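Local coordinates for protein Exo-1,5-alpha-L-arabinofuranobiosidase (Gibberella zeae, PDB 2YDP) that probably acts as an exo-glycoside hydrolase, cleaving alpha-1,5-linked L-arabinan to release arabinobiose units, at residues T152-P157 against L168-Q173; G211-A216 against Y223-A228. The protein carries 1 engineered substitution. All blocks are in the same frame, centred on the assembly; numbering follows the deposited sequence.

Interaction 1 (T152-P157 against L168-Q173); sequences TPVWEP and LYYSDQ. With EDG (1,4-dideoxy-1,4-imino-L-arabinitol), chain D; AHR (alpha-L-arabinofuranose), chain E.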
loop_
_atom_site.group_PDB
_atom_site.type_symbol
_atom_site.label_atom_id
_atom_site.label_comp_id
_atom_site.label_asym_id
_atom_site.label_seq_id
_atom_site.Cartn_x
_atom_site.Cartn_y
_atom_site.Cartn_z
ATOM N N THR A 152 4.943 18.442 -9.682
ATOM C CA THR A 152 5.775 17.311 -10.081
ATOM C C THR A 152 6.133 16.316 -8.938
ATOM O O THR A 152 7.233 15.745 -8.947
ATOM C CB THR A 152 7.089 17.832 -10.746
ATOM O OG1 THR A 152 7.828 18.591 -9.788
ATOM C CG2 THR A 152 6.797 18.685 -11.947
ATOM N N PRO A 153 5.212 16.071 -7.972
ATOM C CA PRO A 153 5.595 15.170 -6.862
ATOM C C PRO A 153 5.649 13.684 -7.246
ATOM O O PRO A 153 5.193 13.291 -8.327
ATOM C CB PRO A 153 4.499 15.401 -5.818
ATOM C CG PRO A 153 3.316 15.743 -6.637
ATOM C CD PRO A 153 3.877 16.634 -7.752
ATOM N N VAL A 154 6.249 12.883 -6.359
ATOM C CA VAL A 154 6.211 11.437 -6.469
ATOM C C VAL A 154 5.592 10.942 -5.202
ATOM O O VAL A 154 5.696 11.631 -4.179
ATOM C CB VAL A 154 7.605 10.785 -6.664
ATOM C CG1 VAL A 154 8.142 11.168 -8.079
ATOM C CG2 VAL A 154 8.581 11.158 -5.532
ATOM N N TRP A 155 4.952 9.767 -5.270
ATOM C CA TRP A 155 4.183 9.269 -4.140
ATOM C C TRP A 155 4.128 7.739 -4.066
ATOM O O TRP A 155 4.301 7.063 -5.080
ATOM C CB TRP A 155 2.709 9.677 -4.285
ATOM C CG TRP A 155 2.304 11.025 -4.796
ATOM C CD1 TRP A 155 2.010 11.337 -6.067
ATOM C CD2 TRP A 155 1.984 12.187 -4.005
ATOM N NE1 TRP A 155 1.522 12.622 -6.142
ATOM C CE2 TRP A 155 1.524 13.173 -4.890
ATOM C CE3 TRP A 155 2.054 12.484 -2.638
ATOM C CZ2 TRP A 155 1.107 14.440 -4.458
ATOM C CZ3 TRP A 155 1.689 13.763 -2.213
ATOM C CH2 TRP A 155 1.204 14.715 -3.115
ATOM N N GLU A 156 3.776 7.216 -2.873
ATOM C CA GLU A 156 3.093 5.913 -2.745
ATOM C C GLU A 156 3.934 4.687 -3.202
ATOM O O GLU A 156 3.502 3.919 -4.068
ATOM C CB GLU A 156 1.738 5.965 -3.500
ATOM C CG GLU A 156 0.698 6.874 -2.811
ATOM C CD GLU A 156 -0.252 7.640 -3.744
ATOM O OE1 GLU A 156 -0.158 7.566 -4.985
ATOM O OE2 GLU A 156 -1.088 8.376 -3.180
ATOM N N PRO A 157 5.124 4.483 -2.604
ATOM C CA PRO A 157 5.948 3.336 -2.978
ATOM C C PRO A 157 5.371 1.980 -2.582
ATOM O O PRO A 157 4.700 1.841 -1.523
ATOM C CB PRO A 157 7.247 3.573 -2.197
ATOM C CG PRO A 157 6.771 4.360 -0.955
ATOM C CD PRO A 157 5.737 5.282 -1.511
ATOM N N LEU A 168 10.471 -1.350 -7.174
ATOM C CA LEU A 168 9.717 -0.389 -6.388
ATOM C C LEU A 168 8.754 0.368 -7.310
ATOM O O LEU A 168 9.201 1.173 -8.149
ATOM C CB LEU A 168 10.654 0.574 -5.662
ATOM C CG LEU A 168 10.078 1.398 -4.507
ATOM C CD1 LEU A 168 11.217 1.909 -3.592
ATOM C CD2 LEU A 168 9.307 2.570 -5.087
ATOM N N TYR A 169 7.452 0.114 -7.145
ATOM C CA TYR A 169 6.438 0.799 -7.950
ATOM C C TYR A 169 5.963 2.051 -7.243
ATOM O O TYR A 169 5.808 2.043 -6.023
ATOM C CB TYR A 169 5.202 -0.077 -8.102
ATOM C CG TYR A 169 5.458 -1.393 -8.744
ATOM C CD1 TYR A 169 5.800 -2.505 -7.964
ATOM C CD2 TYR A 169 5.295 -1.563 -10.132
ATOM C CE1 TYR A 169 6.018 -3.760 -8.549
ATOM C CE2 TYR A 169 5.482 -2.816 -10.733
ATOM C CZ TYR A 169 5.865 -3.904 -9.937
ATOM O OH TYR A 169 6.047 -5.149 -10.499
ATOM N N TYR A 170 5.678 3.109 -7.996
ATOM C CA TYR A 170 5.169 4.316 -7.377
ATOM C C TYR A 170 4.386 5.203 -8.337
ATOM O O TYR A 170 4.277 4.892 -9.512
ATOM C CB TYR A 170 6.284 5.105 -6.679
ATOM C CG TYR A 170 7.446 5.577 -7.579
ATOM C CD1 TYR A 170 8.495 4.730 -7.884
ATOM C CD2 TYR A 170 7.480 6.876 -8.082
ATOM C CE1 TYR A 170 9.549 5.155 -8.686
ATOM C CE2 TYR A 170 8.518 7.306 -8.888
ATOM C CZ TYR A 170 9.545 6.449 -9.171
ATOM O OH TYR A 170 10.580 6.885 -9.964
ATOM N N SER A 171 3.839 6.293 -7.807
ATOM C CA SER A 171 3.029 7.243 -8.598
ATOM C C SER A 171 3.875 8.453 -8.938
ATOM O O SER A 171 4.637 8.920 -8.087
ATOM C CB SER A 171 1.818 7.737 -7.793
ATOM O OG SER A 171 1.052 6.647 -7.322
ATOM N N ASP A 172 3.722 8.985 -10.150
ATOM C CA ASP A 172 4.721 9.950 -10.659
ATOM C C ASP A 172 4.037 11.085 -11.413
ATOM O O ASP A 172 3.363 10.856 -12.409
ATOM C CB ASP A 172 5.701 9.179 -11.571
ATOM C CG ASP A 172 6.919 9.979 -11.979
ATOM O OD1 ASP A 172 7.073 11.167 -11.567
ATOM O OD2 ASP A 172 7.761 9.392 -12.711
ATOM N N GLN A 173 4.221 12.308 -10.927
ATOM C CA GLN A 173 3.684 13.503 -11.586
ATOM C C GLN A 173 4.762 14.277 -12.365
ATOM O O GLN A 173 4.500 15.380 -12.858
ATOM C CB GLN A 173 3.056 14.447 -10.573
ATOM C CG GLN A 173 1.836 13.860 -9.866
ATOM C CD GLN A 173 1.018 14.902 -9.100
ATOM O OE1 GLN A 173 0.556 14.640 -7.996
ATOM N NE2 GLN A 173 0.818 16.078 -9.695
HETATM O "O2'" EDG D . -2.030 8.616 -6.423
HETATM C "C2'" EDG D . -2.730 9.816 -6.050
HETATM C "C1'" EDG D . -3.776 9.489 -4.976
HETATM N "N4'" EDG D . -3.263 10.104 -3.773
HETATM C "C3'" EDG D . -1.770 10.807 -5.401
HETATM O "O3'" EDG D . -1.480 11.886 -6.298
HETATM C "C4'" EDG D . -2.479 11.281 -4.141
HETATM C "C5'" EDG D . -1.498 11.727 -3.056
HETATM O "O5'" EDG D . -2.204 12.501 -2.087
HETATM O O5 AHR E . -0.783 9.984 1.932
HETATM C C5 AHR E . -1.095 11.331 2.248
HETATM C C4 AHR E . -1.894 11.932 1.103
HETATM O O4 AHR E . -1.087 12.006 -0.069
HETATM C C3 AHR E . -2.301 13.402 1.285
HETATM O O3 AHR E . -3.407 13.589 2.188
HETATM C C2 AHR E . -2.652 13.819 -0.123
HETATM O O2 AHR E . -2.462 15.236 -0.313
HETATM C C1 AHR E . -1.618 13.040 -0.916
#
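W155, on strand 154-157, meets S171 and Q173 with the edge of its indole, and one ring face lines the sugar pocket. Its CB starts beside S171 CB at 4.1 Å. With CG anti to the carbonyl carbon (chi1 -40°), the ring swings along the strand toward Q173. CD1 lies 3.5 Å from O3' of the iminosugar EDG, which sits over one face. Next comes NE1, whose N-H points in the ring plane to Q173 OE1 at 2.9 Å, a slightly bent bond that fixes the rotation of the indole. C5' of EDG stands over the ring centre, 3.5 Å above the plane, while P153 CB backs the opposite face. At the far rim CZ3 approaches C1 of the arabinofuranose AHR at 3.6 Å. Q173 OE1 is gripped a second time by R209, and its NE2 bonds N148 O.

E156 OE1 takes two hydroxyls, S171 OG at 2.8 Å and EDG O2' at 2.6 Å, so the serine helps position the carboxylate against the inhibitor. Paired backbone bonds between W155 and S171 lock the antiparallel register beneath.

The two segments form the first hairpin of a four-stranded antiparallel blade in a six-bladed propeller, with strand 182-188 beyond 165-172 and side chains of strand 119-126 packing on V154, P157 and Y170.

Interaction 2 (G211-A216 against Y223-A228); sequences GMPTVA and YIYVYA. Engineered in segment 223-228: A228 (natural residue Glu). With EDG (1,4-dideoxy-1,4-imino-L-arabinitol), chain D.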
loop_
_atom_site.group_PDB
_atom_site.type_symbol
_atom_site.label_atom_id
_atom_site.label_comp_id
_atom_site.label_asym_id
_atom_site.label_seq_id
_atom_site.Cartn_x
_atom_site.Cartn_y
_atom_site.Cartn_z
ATOM N N GLY A 211 -3.226 5.996 -10.028
ATOM C CA GLY A 211 -2.433 6.172 -8.772
ATOM C C GLY A 211 -2.509 4.978 -7.823
ATOM O O GLY A 211 -3.361 4.093 -8.026
ATOM N N MET A 212 -1.605 4.942 -6.832
ATOM C CA MET A 212 -1.625 3.983 -5.689
ATOM C C MET A 212 -1.521 2.508 -6.106
ATOM O O MET A 212 -2.478 1.726 -5.946
ATOM C CB MET A 212 -2.867 4.219 -4.823
ATOM C CG MET A 212 -3.125 5.729 -4.628
ATOM S SD MET A 212 -4.314 6.223 -3.383
ATOM C CE MET A 212 -3.385 5.827 -1.893
ATOM N N PRO A 213 -0.359 2.123 -6.651
ATOM C CA PRO A 213 -0.219 0.801 -7.222
ATOM C C PRO A 213 0.083 -0.249 -6.137
ATOM O O PRO A 213 0.843 0.029 -5.201
ATOM C CB PRO A 213 0.979 0.971 -8.186
ATOM C CG PRO A 213 1.886 1.991 -7.447
ATOM C CD PRO A 213 0.869 2.956 -6.820
ATOM N N THR A 214 -0.544 -1.422 -6.246
ATOM C CA THR A 214 -0.147 -2.588 -5.412
ATOM C C THR A 214 -0.158 -3.800 -6.308
ATOM O O THR A 214 -0.900 -3.851 -7.290
ATOM C CB THR A 214 -1.037 -2.805 -4.119
ATOM O OG1 THR A 214 -2.389 -3.035 -4.497
ATOM C CG2 THR A 214 -1.018 -1.575 -3.185
ATOM N N VAL A 215 0.622 -4.816 -5.933
ATOM C CA VAL A 215 0.844 -5.957 -6.810
ATOM C C VAL A 215 0.819 -7.249 -6.003
ATOM O O VAL A 215 1.235 -7.282 -4.853
ATOM C CB VAL A 215 2.231 -5.821 -7.564
ATOM C CG1 VAL A 215 2.424 -6.941 -8.589
ATOM C CG2 VAL A 215 2.375 -4.435 -8.267
ATOM N N ALA A 216 0.342 -8.330 -6.620
ATOM C CA ALA A 216 0.337 -9.638 -5.970
ATOM C C ALA A 216 0.623 -10.721 -6.975
ATOM O O ALA A 216 0.197 -10.670 -8.165
ATOM C CB ALA A 216 -1.020 -9.934 -5.233
ATOM N N TYR A 223 1.018 -12.036 -12.434
ATOM C CA TYR A 223 0.948 -11.036 -11.369
ATOM C C TYR A 223 -0.243 -10.155 -11.659
ATOM O O TYR A 223 -0.582 -9.947 -12.814
ATOM C CB TYR A 223 2.202 -10.164 -11.347
ATOM C CG TYR A 223 3.432 -10.933 -10.888
ATOM C CD1 TYR A 223 4.136 -11.737 -11.785
ATOM C CD2 TYR A 223 3.863 -10.881 -9.552
ATOM C CE1 TYR A 223 5.252 -12.469 -11.387
ATOM C CE2 TYR A 223 4.986 -11.619 -9.132
ATOM C CZ TYR A 223 5.664 -12.409 -10.066
ATOM O OH TYR A 223 6.757 -13.165 -9.693
ATOM N N ILE A 224 -0.851 -9.625 -10.606
ATOM C CA ILE A 224 -1.936 -8.655 -10.774
ATOM C C ILE A 224 -1.479 -7.326 -10.213
ATOM O O ILE A 224 -0.979 -7.233 -9.077
ATOM C CB ILE A 224 -3.280 -9.171 -10.138
ATOM C CG1 ILE A 224 -4.452 -8.205 -10.425
ATOM C CG2 ILE A 224 -3.114 -9.584 -8.630
ATOM C CD1 ILE A 224 -5.777 -8.720 -9.873
ATOM N N TYR A 225 -1.654 -6.306 -11.033
ATOM C CA TYR A 225 -1.308 -4.935 -10.719
ATOM C C TYR A 225 -2.619 -4.160 -10.564
ATOM O O TYR A 225 -3.431 -4.098 -11.482
ATOM C CB TYR A 225 -0.476 -4.391 -11.892
ATOM C CG TYR A 225 0.004 -2.970 -11.799
ATOM C CD1 TYR A 225 1.186 -2.650 -11.115
ATOM C CD2 TYR A 225 -0.703 -1.947 -12.449
ATOM C CE1 TYR A 225 1.639 -1.317 -11.058
ATOM C CE2 TYR A 225 -0.264 -0.642 -12.408
ATOM C CZ TYR A 225 0.895 -0.337 -11.713
ATOM O OH TYR A 225 1.288 0.962 -11.692
ATOM N N VAL A 226 -2.836 -3.617 -9.380
ATOM C CA VAL A 226 -4.091 -2.944 -9.056
ATOM C C VAL A 226 -3.817 -1.466 -8.763
ATOM O O VAL A 226 -2.816 -1.122 -8.115
ATOM C CB VAL A 226 -4.782 -3.639 -7.834
ATOM C CG1 VAL A 226 -5.999 -2.838 -7.345
ATOM C CG2 VAL A 226 -5.215 -5.108 -8.166
ATOM N N TYR A 227 -4.707 -0.584 -9.231
ATOM C CA TYR A 227 -4.532 0.858 -9.044
ATOM C C TYR A 227 -5.883 1.551 -9.096
ATOM O O TYR A 227 -6.880 0.911 -9.455
ATOM C CB TYR A 227 -3.611 1.435 -10.121
ATOM C CG TYR A 227 -4.062 1.198 -11.547
ATOM C CD1 TYR A 227 -3.834 -0.029 -12.160
ATOM C CD2 TYR A 227 -4.715 2.208 -12.282
ATOM C CE1 TYR A 227 -4.225 -0.270 -13.452
ATOM C CE2 TYR A 227 -5.131 1.978 -13.580
ATOM C CZ TYR A 227 -4.880 0.727 -14.159
ATOM O OH TYR A 227 -5.221 0.438 -15.469
ATOM N N ALA A 228 -5.913 2.829 -8.706
ATOM C CA ALA A 228 -7.134 3.648 -8.789
ATOM C C ALA A 228 -6.924 4.580 -9.991
ATOM O O ALA A 228 -5.936 5.308 -10.082
ATOM C CB ALA A 228 -7.372 4.423 -7.479
HETATM O "O2'" EDG D . -2.030 8.616 -6.423
HETATM C "C2'" EDG D . -2.730 9.816 -6.050
HETATM C "C1'" EDG D . -3.776 9.489 -4.976
HETATM N "N4'" EDG D . -3.263 10.104 -3.773
HETATM C "C3'" EDG D . -1.770 10.807 -5.401
HETATM O "O3'" EDG D . -1.480 11.886 -6.298
HETATM C "C4'" EDG D . -2.479 11.281 -4.141
HETATM C "C5'" EDG D . -1.498 11.727 -3.056
HETATM O "O5'" EDG D . -2.204 12.501 -2.087
HETATM O O HOH W 1 -3.548 -0.851 -5.328
#
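G211 and A228 pair at the pocket end of the hairpin, where G211 N donates to A228 O at 2.8 Å and A228 N returns a bond to G211 O. A228 is an engineered residue, Glu in the natural sequence. The CA of G211 comes within 3.4 Å of O2' of the iminosugar EDG, so the bare backbone borders the hydroxyl directly. M212 flanks it, its CG 3.6 Å from the same O2'.

Between G211 and T214 the register slips by one, a beta bulge in which M212 takes a left-handed backbone conformation (phi 61°, psi 67°). A water hydrogen-bonded to M212 O, V226 O and T214 OG1, 2.6 Å from OG1, bridges the bulge. These are the first two strands of a four-stranded antiparallel sheet, one blade of the six-bladed propeller, and past the bulge regular pairing resumes through T214 with V226 and A216 with I224.

On the face of V215 and Y225, the Y225 ring lies against P213 and V215: P213 CB touches its OH at 3.5 Å and V215 CG2 its CD1 at 3.6 Å. A chi1 of 180° carries the ring away from the tyrosine's own backbone N and across to these two residues. F256 stacks on that ring from outside the hairpin. On the other face T214 OG1 is bonded to V278 N of strand 277-281, and V278 also packs against A216, I224 and V226.

Interactions 1 and 2 are both buried, and each joins the first two strands of its own four-stranded sheet; the two sheets follow one another along the chain, and the contact centres lie 13 Å apart. They meet where S171 OG probably accepts the M212 N-H at 3.2 Å, with Y169 packing on V215 farther along. Both border EDG, by different chemistry: interaction 1 supplies an indole face and a carboxylate, whereas interaction 2 offers mainly backbone and a thioether side chain. Interaction 1 has side-chain hydrogen bonds between its strands at the ligand; in interaction 2 the direct hydrogen bonds between strands are all backbone, and its side chains meet by apolar packing.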